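Local atomic coordinates of uncharacterized protein SMc04130 (PDB entry 3JU2), a protein that is of unknown function but binds zinc in a xylose isomerase-like TIM barrel. Residues A[220-225]-A[248-253]; A[178-183]-A[207-212]. All coordinates share one frame; numbering follows the deposited sequence.

Interaction 1: residues A[220-225]-A[248-253]; sequences RGMMGD and VEIFSA. With ZN (zinc ion), chain D.
Arg220 and Phe251 bring the two backbones closest, their CA atoms 5.3 Å apart; 220-223 and 248-252 run at 135° to each other, and the CA separation grows away from this pair. The backbone N of Arg220 donates to Phe251 O at 2.9 Å. On the carbonyl side, one water receives a proton from Ser252 OG and gives one to Arg220 O; Ser252 OG is also hydrogen-bonded to Trp256 N. The Arg220 side chain, extended from CG to NE, runs beside Phe251 in the same direction and holds its guanidinium, tilted, over one face of the Phe251 ring. CZ of Arg220 stands 4.3 Å from the Phe251 ring centroid, a cation-pi contact with the planes 42° apart. The far end reaches Glu249: Arg220 NH1 bonds to Glu249 O at 3.0 Å, from above the carbonyl plane, and more weakly to Glu249 OE1 at 3.3 Å, as part of a salt bridge. Glu249 stretches out fully, CG trans to N (chi1 -172°), which carries OE1 to 2.1 Å from zinc. NH1 also reaches a second zinc ligand, so three acceptors share its two N-H groups, and it probably offsets part of the ligands' charge. Farther along, the bent methionines supply an apolar seam: Met222 CE lies 3.7 Å from Ile250 CD1, and Met223 CE meets both methyls of Val248. Met222 to Asp225 form a type II beta turn. Loops following the seventh and eighth strands thus meet at the C-terminal mouth of a TIM barrel, where Glu249 binds zinc with Glu143, Asp178 and His205.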
ATOM      1  N   ARG A 220      -5.826 -13.085  -2.572  1.00 27.95           N
ATOM      2  CA  ARG A 220      -4.507 -13.407  -3.090  1.00 33.32           C
ATOM      3  C   ARG A 220      -4.640 -14.362  -4.275  1.00 36.98           C
ATOM      4  O   ARG A 220      -5.532 -15.225  -4.299  1.00 30.58           O
ATOM      5  CB  ARG A 220      -3.646 -14.039  -2.004  1.00 29.15           C
ATOM      6  CG  ARG A 220      -3.329 -13.092  -0.859  1.00 28.26           C
ATOM      7  CD  ARG A 220      -2.152 -13.675  -0.126  1.00 34.87           C
ATOM      8  NE  ARG A 220      -1.809 -12.929   1.067  1.00 33.79           N
ATOM      9  CZ  ARG A 220      -0.663 -13.072   1.724  1.00 34.68           C
ATOM     10  NH1 ARG A 220       0.254 -13.947   1.299  1.00 32.07           N
ATOM     11  NH2 ARG A 220      -0.434 -12.341   2.812  1.00 38.71           N
ATOM     12  N   GLY A 221      -3.782 -14.176  -5.274  1.00 29.54           N
ATOM     13  CA  GLY A 221      -3.740 -15.082  -6.420  1.00 31.35           C
ATOM     14  C   GLY A 221      -2.807 -16.268  -6.296  1.00 35.25           C
ATOM     15  O   GLY A 221      -1.837 -16.259  -5.513  1.00 30.94           O
ATOM     16  N   MET A 222      -3.110 -17.300  -7.080  1.00 33.99           N
ATOM     17  CA  MET A 222      -2.162 -18.363  -7.356  1.00 30.41           C
ATOM     18  C   MET A 222      -1.078 -17.782  -8.260  1.00 27.90           C
ATOM     19  O   MET A 222      -1.363 -16.969  -9.126  1.00 28.95           O
ATOM     20  CB  MET A 222      -2.869 -19.533  -8.074  1.00 34.33           C
ATOM     21  CG  MET A 222      -1.968 -20.764  -8.398  1.00 25.17           C
ATOM     22  SD  MET A 222      -1.192 -21.724  -7.161  1.00 31.15           S
ATOM     23  CE  MET A 222      -2.649 -22.490  -6.394  1.00 35.90           C
ATOM     24  N   MET A 223       0.150 -18.209  -8.032  1.00 30.78           N
ATOM     25  CA  MET A 223       1.304 -17.804  -8.847  1.00 35.95           C
ATOM     26  C   MET A 223       1.011 -17.933 -10.335  1.00 39.24           C
ATOM     27  O   MET A 223       0.582 -18.992 -10.799  1.00 38.66           O
ATOM     28  CB  MET A 223       2.529 -18.631  -8.442  1.00 33.51           C
ATOM     29  CG  MET A 223       2.961 -18.487  -6.975  1.00 34.37           C
ATOM     30  SD  MET A 223       2.152 -19.479  -5.688  1.00 29.15           S
ATOM     31  CE  MET A 223       2.394 -21.151  -6.383  1.00 40.03           C
ATOM     32  N   GLY A 224       1.173 -16.838 -11.075  1.00 35.52           N
ATOM     33  CA  GLY A 224       0.905 -16.837 -12.517  1.00 32.58           C
ATOM     34  C   GLY A 224      -0.453 -16.305 -12.929  1.00 37.37           C
ATOM     35  O   GLY A 224      -0.646 -15.917 -14.080  1.00 36.91           O
ATOM     36  N   ASP A 225      -1.404 -16.282 -11.993  1.00 30.83           N
ATOM     37  CA  ASP A 225      -2.720 -15.724 -12.277  1.00 29.85           C
ATOM     38  C   ASP A 225      -2.716 -14.199 -12.182  1.00 35.94           C
ATOM     39  O   ASP A 225      -3.640 -13.542 -12.648  1.00 33.79           O
ATOM     40  CB  ASP A 225      -3.756 -16.282 -11.289  1.00 31.86           C
ATOM     41  CG  ASP A 225      -4.246 -17.679 -11.676  1.00 43.86           C
ATOM     42  OD1 ASP A 225      -3.732 -18.251 -12.663  1.00 40.49           O
ATOM     43  OD2 ASP A 225      -5.161 -18.192 -10.999  1.00 40.79           O
ATOM     44  N   VAL A 248       4.470 -21.031  -0.480  1.00 34.92           N
ATOM     45  CA  VAL A 248       3.150 -20.640  -0.967  1.00 34.21           C
ATOM     46  C   VAL A 248       2.161 -20.238   0.140  1.00 33.35           C
ATOM     47  O   VAL A 248       1.716 -21.077   0.946  1.00 31.51           O
ATOM     48  CB  VAL A 248       2.512 -21.735  -1.841  1.00 38.15           C
ATOM     49  CG1 VAL A 248       1.191 -21.239  -2.426  1.00 27.65           C
ATOM     50  CG2 VAL A 248       3.429 -22.104  -2.975  1.00 34.17           C
ATOM     51  N   GLU A 249       1.785 -18.961   0.129  1.00 33.49           N
ATOM     52  CA  GLU A 249       0.780 -18.414   1.054  1.00 33.52           C
ATOM     53  C   GLU A 249      -0.332 -17.664   0.307  1.00 34.55           C
ATOM     54  O   GLU A 249      -0.165 -16.510  -0.148  1.00 29.69           O
ATOM     55  CB  GLU A 249       1.447 -17.518   2.106  1.00 31.84           C
ATOM     56  CG  GLU A 249       0.490 -17.055   3.220  1.00 33.07           C
ATOM     57  CD  GLU A 249       1.173 -16.148   4.213  1.00 43.81           C
ATOM     58  OE1 GLU A 249       1.983 -15.321   3.763  1.00 43.42           O
ATOM     59  OE2 GLU A 249       0.918 -16.263   5.432  1.00 41.70           O
ATOM     60  N   ILE A 250      -1.470 -18.337   0.151  1.00 31.50           N
ATOM     61  CA  ILE A 250      -2.588 -17.813  -0.619  1.00 33.99           C
ATOM     62  C   ILE A 250      -3.814 -17.730   0.304  1.00 38.14           C
ATOM     63  O   ILE A 250      -4.170 -18.727   0.915  1.00 35.44           O
ATOM     64  CB  ILE A 250      -2.924 -18.741  -1.825  1.00 36.00           C
ATOM     65  CG1 ILE A 250      -1.769 -18.742  -2.847  1.00 36.10           C
ATOM     66  CG2 ILE A 250      -4.207 -18.278  -2.511  1.00 30.45           C
ATOM     67  CD1 ILE A 250      -1.890 -19.830  -3.879  1.00 36.93           C
ATOM     68  N   PHE A 251      -4.411 -16.544   0.443  1.00 37.84           N
ATOM     69  CA  PHE A 251      -5.725 -16.441   1.105  1.00 35.45           C
ATOM     70  C   PHE A 251      -6.694 -16.165  -0.013  1.00 35.71           C
ATOM     71  O   PHE A 251      -6.633 -15.089  -0.649  1.00 29.72           O
ATOM     72  CB  PHE A 251      -5.809 -15.306   2.140  1.00 38.50           C
ATOM     73  CG  PHE A 251      -4.660 -15.257   3.132  1.00 38.52           C
ATOM     74  CD1 PHE A 251      -4.055 -16.412   3.616  1.00 34.79           C
ATOM     75  CD2 PHE A 251      -4.239 -14.033   3.633  1.00 41.99           C
ATOM     76  CE1 PHE A 251      -2.995 -16.343   4.541  1.00 39.22           C
ATOM     77  CE2 PHE A 251      -3.187 -13.955   4.561  1.00 44.09           C
ATOM     78  CZ  PHE A 251      -2.572 -15.119   5.017  1.00 39.65           C
ATOM     79  N   SER A 252      -7.549 -17.144  -0.311  1.00 37.26           N
ATOM     80  CA  SER A 252      -8.472 -17.022  -1.450  1.00 31.57           C
ATOM     81  C   SER A 252      -9.883 -17.535  -1.079  1.00 34.38           C
ATOM     82  O   SER A 252     -10.212 -18.699  -1.328  1.00 31.33           O
ATOM     83  CB  SER A 252      -7.929 -17.787  -2.652  1.00 33.36           C
ATOM     84  OG  SER A 252      -8.821 -17.722  -3.760  1.00 34.72           O
ATOM     85  N   ALA A 253     -10.690 -16.665  -0.492  1.00 37.02           N
ATOM     86  CA  ALA A 253     -12.017 -17.057   0.035  1.00 35.82           C
ATOM     87  C   ALA A 253     -12.986 -17.609  -1.033  1.00 37.24           C
ATOM     88  O   ALA A 253     -13.766 -18.532  -0.749  1.00 41.88           O
ATOM     89  CB  ALA A 253     -12.649 -15.896   0.759  1.00 35.59           C
TER
HETATM   90 ZN    ZN D 285       3.552 -13.963   3.901  0.50 37.33          ZN
HETATM   91  O   HOH W   1      -8.127 -15.492  -5.057  1.00 32.53           O
HETATM   92  O   HOH W   2       1.379 -12.653   5.114  1.00 43.63           O

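Interaction 2: residues A[178-183]-A[207-212]; sequences DVYHVW and CDWLVP. With ZN (zinc ion), chain D.
Asp178 OD2 is gripped by zinc at 2.0 Å and by Arg220 NH1, while Cys207 SG approaches the other carboxylate oxygen, OD1. This is the metal end of a TIM barrel, where strand 173-178 passes directly into helix 179-182 and Asp178 serves as N-cap. Its OD1 accepts from Tyr180 N at 3.0 Å, the N-H coming from above the carboxylate plane, which helps fix the rotation of the zinc ligand. Beyond the cap, Tyr180, Trp183 and Trp209 form an aromatic cluster, with no direct hydrogen bond across the contact. Cys207 SG packs against Tyr180 CB at 3.6 Å and lies obliquely to the phenol ring. The backbone O of Asp208 meets that ring at its edge, and Trp209 CE3 comes over one face, with the planes 36° apart. Trp183 takes the crowded chi1 position (76°), turning its indole toward Trp209; Trp183 NE1 sits over the rim of one face of the Trp209 indole, 3.5 Å from CE3. Trp209 CB in turn makes an off-centre CH-pi contact with the five-membered ring of Trp183. Ile115 and Ala151 of the second subunit pack on Trp183 and Trp209, respectively. A water joins the two segments, 2.8 Å from Tyr180 OH and accepting from Leu210 N at 2.9 Å.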
ATOM      1  N   ASP A 178       7.504 -11.437   1.636  1.00 31.02           N
ATOM      2  CA  ASP A 178       6.288 -11.930   0.944  1.00 27.77           C
ATOM      3  C   ASP A 178       6.002 -11.046  -0.251  1.00 28.58           C
ATOM      4  O   ASP A 178       5.758  -9.829  -0.114  1.00 27.81           O
ATOM      5  CB  ASP A 178       5.101 -11.943   1.923  1.00 29.39           C
ATOM      6  CG  ASP A 178       3.806 -12.622   1.342  1.00 31.39           C
ATOM      7  OD1 ASP A 178       3.554 -12.664   0.125  1.00 31.81           O
ATOM      8  OD2 ASP A 178       3.033 -13.157   2.164  1.00 33.73           O
ATOM      9  N   VAL A 179       6.000 -11.639  -1.443  1.00 26.88           N
ATOM     10  CA  VAL A 179       5.772 -10.882  -2.675  1.00 29.29           C
ATOM     11  C   VAL A 179       4.464 -10.059  -2.669  1.00 28.67           C
ATOM     12  O   VAL A 179       4.410  -8.990  -3.269  1.00 24.53           O
ATOM     13  CB  VAL A 179       5.862 -11.779  -3.950  1.00 28.85           C
ATOM     14  CG1 VAL A 179       7.243 -12.471  -4.033  1.00 30.64           C
ATOM     15  CG2 VAL A 179       4.688 -12.823  -4.027  1.00 28.25           C
ATOM     16  N   TYR A 180       3.430 -10.549  -1.968  1.00 27.11           N
ATOM     17  CA  TYR A 180       2.135  -9.857  -1.908  1.00 29.65           C
ATOM     18  C   TYR A 180       2.311  -8.499  -1.230  1.00 25.49           C
ATOM     19  O   TYR A 180       1.736  -7.505  -1.662  1.00 26.10           O
ATOM     20  CB  TYR A 180       1.096 -10.676  -1.140  1.00 26.62           C
ATOM     21  CG  TYR A 180      -0.320 -10.300  -1.506  1.00 33.08           C
ATOM     22  CD1 TYR A 180      -0.847 -10.675  -2.739  1.00 28.80           C
ATOM     23  CD2 TYR A 180      -1.129  -9.567  -0.622  1.00 25.89           C
ATOM     24  CE1 TYR A 180      -2.157 -10.320  -3.102  1.00 27.54           C
ATOM     25  CE2 TYR A 180      -2.459  -9.224  -0.959  1.00 26.69           C
ATOM     26  CZ  TYR A 180      -2.961  -9.616  -2.201  1.00 26.94           C
ATOM     27  OH  TYR A 180      -4.244  -9.287  -2.559  1.00 30.38           O
ATOM     28  N   HIS A 181       3.139  -8.492  -0.198  1.00 24.22           N
ATOM     29  CA  HIS A 181       3.362  -7.300   0.607  1.00 29.37           C
ATOM     30  C   HIS A 181       4.338  -6.276   0.019  1.00 29.66           C
ATOM     31  O   HIS A 181       4.219  -5.091   0.309  1.00 26.85           O
ATOM     32  CB  HIS A 181       3.784  -7.741   2.000  1.00 25.40           C
ATOM     33  CG  HIS A 181       2.760  -8.588   2.689  1.00 32.04           C
ATOM     34  ND1 HIS A 181       1.402  -8.337   2.599  1.00 27.31           N
ATOM     35  CD2 HIS A 181       2.892  -9.667   3.492  1.00 31.17           C
ATOM     36  CE1 HIS A 181       0.747  -9.237   3.315  1.00 31.53           C
ATOM     37  NE2 HIS A 181       1.630 -10.053   3.864  1.00 28.75           N
ATOM     38  N   VAL A 182       5.277  -6.725  -0.825  1.00 30.54           N
ATOM     39  CA  VAL A 182       6.431  -5.882  -1.225  1.00 29.72           C
ATOM     40  C   VAL A 182       6.607  -5.659  -2.723  1.00 33.64           C
ATOM     41  O   VAL A 182       7.394  -4.786  -3.115  1.00 25.84           O
ATOM     42  CB  VAL A 182       7.771  -6.444  -0.678  1.00 30.27           C
ATOM     43  CG1 VAL A 182       7.723  -6.660   0.819  1.00 28.64           C
ATOM     44  CG2 VAL A 182       8.130  -7.772  -1.393  1.00 25.33           C
ATOM     45  N   TRP A 183       5.888  -6.426  -3.563  1.00 29.02           N
ATOM     46  CA  TRP A 183       6.127  -6.397  -5.024  1.00 30.62           C
ATOM     47  C   TRP A 183       6.082  -4.986  -5.637  1.00 27.47           C
ATOM     48  O   TRP A 183       6.805  -4.708  -6.582  1.00 26.37           O
ATOM     49  CB  TRP A 183       5.146  -7.337  -5.792  1.00 27.80           C
ATOM     50  CG  TRP A 183       3.772  -6.733  -5.907  1.00 26.18           C
ATOM     51  CD1 TRP A 183       2.765  -6.767  -4.971  1.00 25.61           C
ATOM     52  CD2 TRP A 183       3.291  -5.940  -6.988  1.00 27.96           C
ATOM     53  NE1 TRP A 183       1.682  -6.050  -5.424  1.00 26.80           N
ATOM     54  CE2 TRP A 183       1.982  -5.525  -6.654  1.00 28.08           C
ATOM     55  CE3 TRP A 183       3.841  -5.542  -8.217  1.00 27.76           C
ATOM     56  CZ2 TRP A 183       1.222  -4.724  -7.495  1.00 28.42           C
ATOM     57  CZ3 TRP A 183       3.086  -4.763  -9.061  1.00 25.05           C
ATOM     58  CH2 TRP A 183       1.783  -4.347  -8.694  1.00 27.39           C
ATOM     59  N   CYS A 207       2.879 -16.116  -4.125  1.00 32.49           N
ATOM     60  CA  CYS A 207       1.480 -15.926  -4.438  1.00 31.39           C
ATOM     61  C   CYS A 207       1.455 -14.869  -5.516  1.00 32.74           C
ATOM     62  O   CYS A 207       2.457 -14.601  -6.075  1.00 38.50           O
ATOM     63  CB  CYS A 207       0.671 -15.508  -3.227  1.00 33.11           C
ATOM     64  SG  CYS A 207       1.148 -14.036  -2.459  1.00 33.77           S
ATOM     65  N   ASP A 208       0.324 -14.273  -5.816  1.00 27.43           N
ATOM     66  CA  ASP A 208       0.266 -13.289  -6.865  1.00 28.83           C
ATOM     67  C   ASP A 208      -0.721 -12.193  -6.555  1.00 28.85           C
ATOM     68  O   ASP A 208      -1.602 -12.357  -5.779  1.00 32.07           O
ATOM     69  CB  ASP A 208      -0.057 -13.927  -8.210  1.00 30.59           C
ATOM     70  CG  ASP A 208       0.726 -13.330  -9.368  1.00 35.01           C
ATOM     71  OD1 ASP A 208       0.911 -14.032 -10.344  1.00 35.26           O
ATOM     72  OD2 ASP A 208       1.126 -12.182  -9.329  1.00 31.51           O
ATOM     73  N   TRP A 209      -0.517 -11.069  -7.188  1.00 25.93           N
ATOM     74  CA  TRP A 209      -1.388  -9.910  -7.073  1.00 29.29           C
ATOM     75  C   TRP A 209      -2.328  -9.929  -8.274  1.00 26.71           C
ATOM     76  O   TRP A 209      -1.927  -9.693  -9.423  1.00 26.98           O
ATOM     77  CB  TRP A 209      -0.572  -8.596  -7.067  1.00 30.56           C
ATOM     78  CG  TRP A 209      -1.434  -7.392  -6.850  1.00 27.39           C
ATOM     79  CD1 TRP A 209      -2.083  -6.664  -7.803  1.00 27.79           C
ATOM     80  CD2 TRP A 209      -1.782  -6.806  -5.585  1.00 27.62           C
ATOM     81  NE1 TRP A 209      -2.808  -5.655  -7.213  1.00 29.30           N
ATOM     82  CE2 TRP A 209      -2.640  -5.716  -5.856  1.00 27.80           C
ATOM     83  CE3 TRP A 209      -1.456  -7.103  -4.255  1.00 27.21           C
ATOM     84  CZ2 TRP A 209      -3.180  -4.891  -4.836  1.00 35.26           C
ATOM     85  CZ3 TRP A 209      -1.983  -6.286  -3.233  1.00 29.02           C
ATOM     86  CH2 TRP A 209      -2.849  -5.202  -3.538  1.00 32.65           C
ATOM     87  N   LEU A 210      -3.604 -10.149  -7.995  1.00 28.40           N
ATOM     88  CA  LEU A 210      -4.603 -10.208  -9.056  1.00 30.51           C
ATOM     89  C   LEU A 210      -5.005  -8.840  -9.576  1.00 34.89           C
ATOM     90  O   LEU A 210      -5.002  -7.831  -8.834  1.00 33.01           O
ATOM     91  CB  LEU A 210      -5.837 -10.975  -8.566  1.00 32.91           C
ATOM     92  CG  LEU A 210      -5.548 -12.419  -8.165  1.00 32.76           C
ATOM     93  CD1 LEU A 210      -6.801 -13.108  -7.590  1.00 33.16           C
ATOM     94  CD2 LEU A 210      -4.985 -13.220  -9.369  1.00 33.16           C
ATOM     95  N   VAL A 211      -5.324  -8.787 -10.864  1.00 29.60           N
ATOM     96  CA  VAL A 211      -5.975  -7.598 -11.428  1.00 28.35           C
ATOM     97  C   VAL A 211      -7.349  -7.956 -12.049  1.00 36.17           C
ATOM     98  O   VAL A 211      -7.392  -8.681 -13.034  1.00 35.92           O
ATOM     99  CB  VAL A 211      -5.078  -6.885 -12.500  1.00 36.40           C
ATOM    100  CG1 VAL A 211      -5.781  -5.671 -13.073  1.00 36.16           C
ATOM    101  CG2 VAL A 211      -3.761  -6.454 -11.884  1.00 35.50           C
ATOM    102  N   PRO A 212      -8.458  -7.440 -11.485  1.00 35.66           N
ATOM    103  CA  PRO A 212      -8.554  -6.618 -10.280  1.00 35.68           C
ATOM    104  C   PRO A 212      -8.366  -7.452  -9.025  1.00 40.01           C
ATOM    105  O   PRO A 212      -8.542  -8.676  -9.064  1.00 36.38           O
ATOM    106  CB  PRO A 212      -9.989  -6.082 -10.333  1.00 39.48           C
ATOM    107  CG  PRO A 212     -10.751  -7.151 -11.057  1.00 42.39           C
ATOM    108  CD  PRO A 212      -9.789  -7.674 -12.092  1.00 42.76           C
TER
HETATM  109 ZN    ZN D 285       3.552 -13.963   3.901  0.50 37.33          ZN
HETATM  110  O   HOH W   3      -4.718 -10.001  -5.271  1.00 29.41           O

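In the fold
Following the chain from the N terminus, the first segment reached is 178-183, at the end of strand 173-178, the sixth of the barrel. Interaction 2 closes a loop from there through helix 188-197 and strand 201-206 to 207-212, joining the C-terminal ends of the sixth and seventh strands. Interaction 1 opens later in the same long loop, at 220-225, and closes through helix 230-239 and strand 246-248 onto 248-253, joining the seventh to the eighth. The two follow in series, neither nesting nor crossing, with centres 8 Å apart. A probable hydrogen bond from Gly221 N to Asp208 O (2.9 Å) links them directly, and one zinc ion is shared between them.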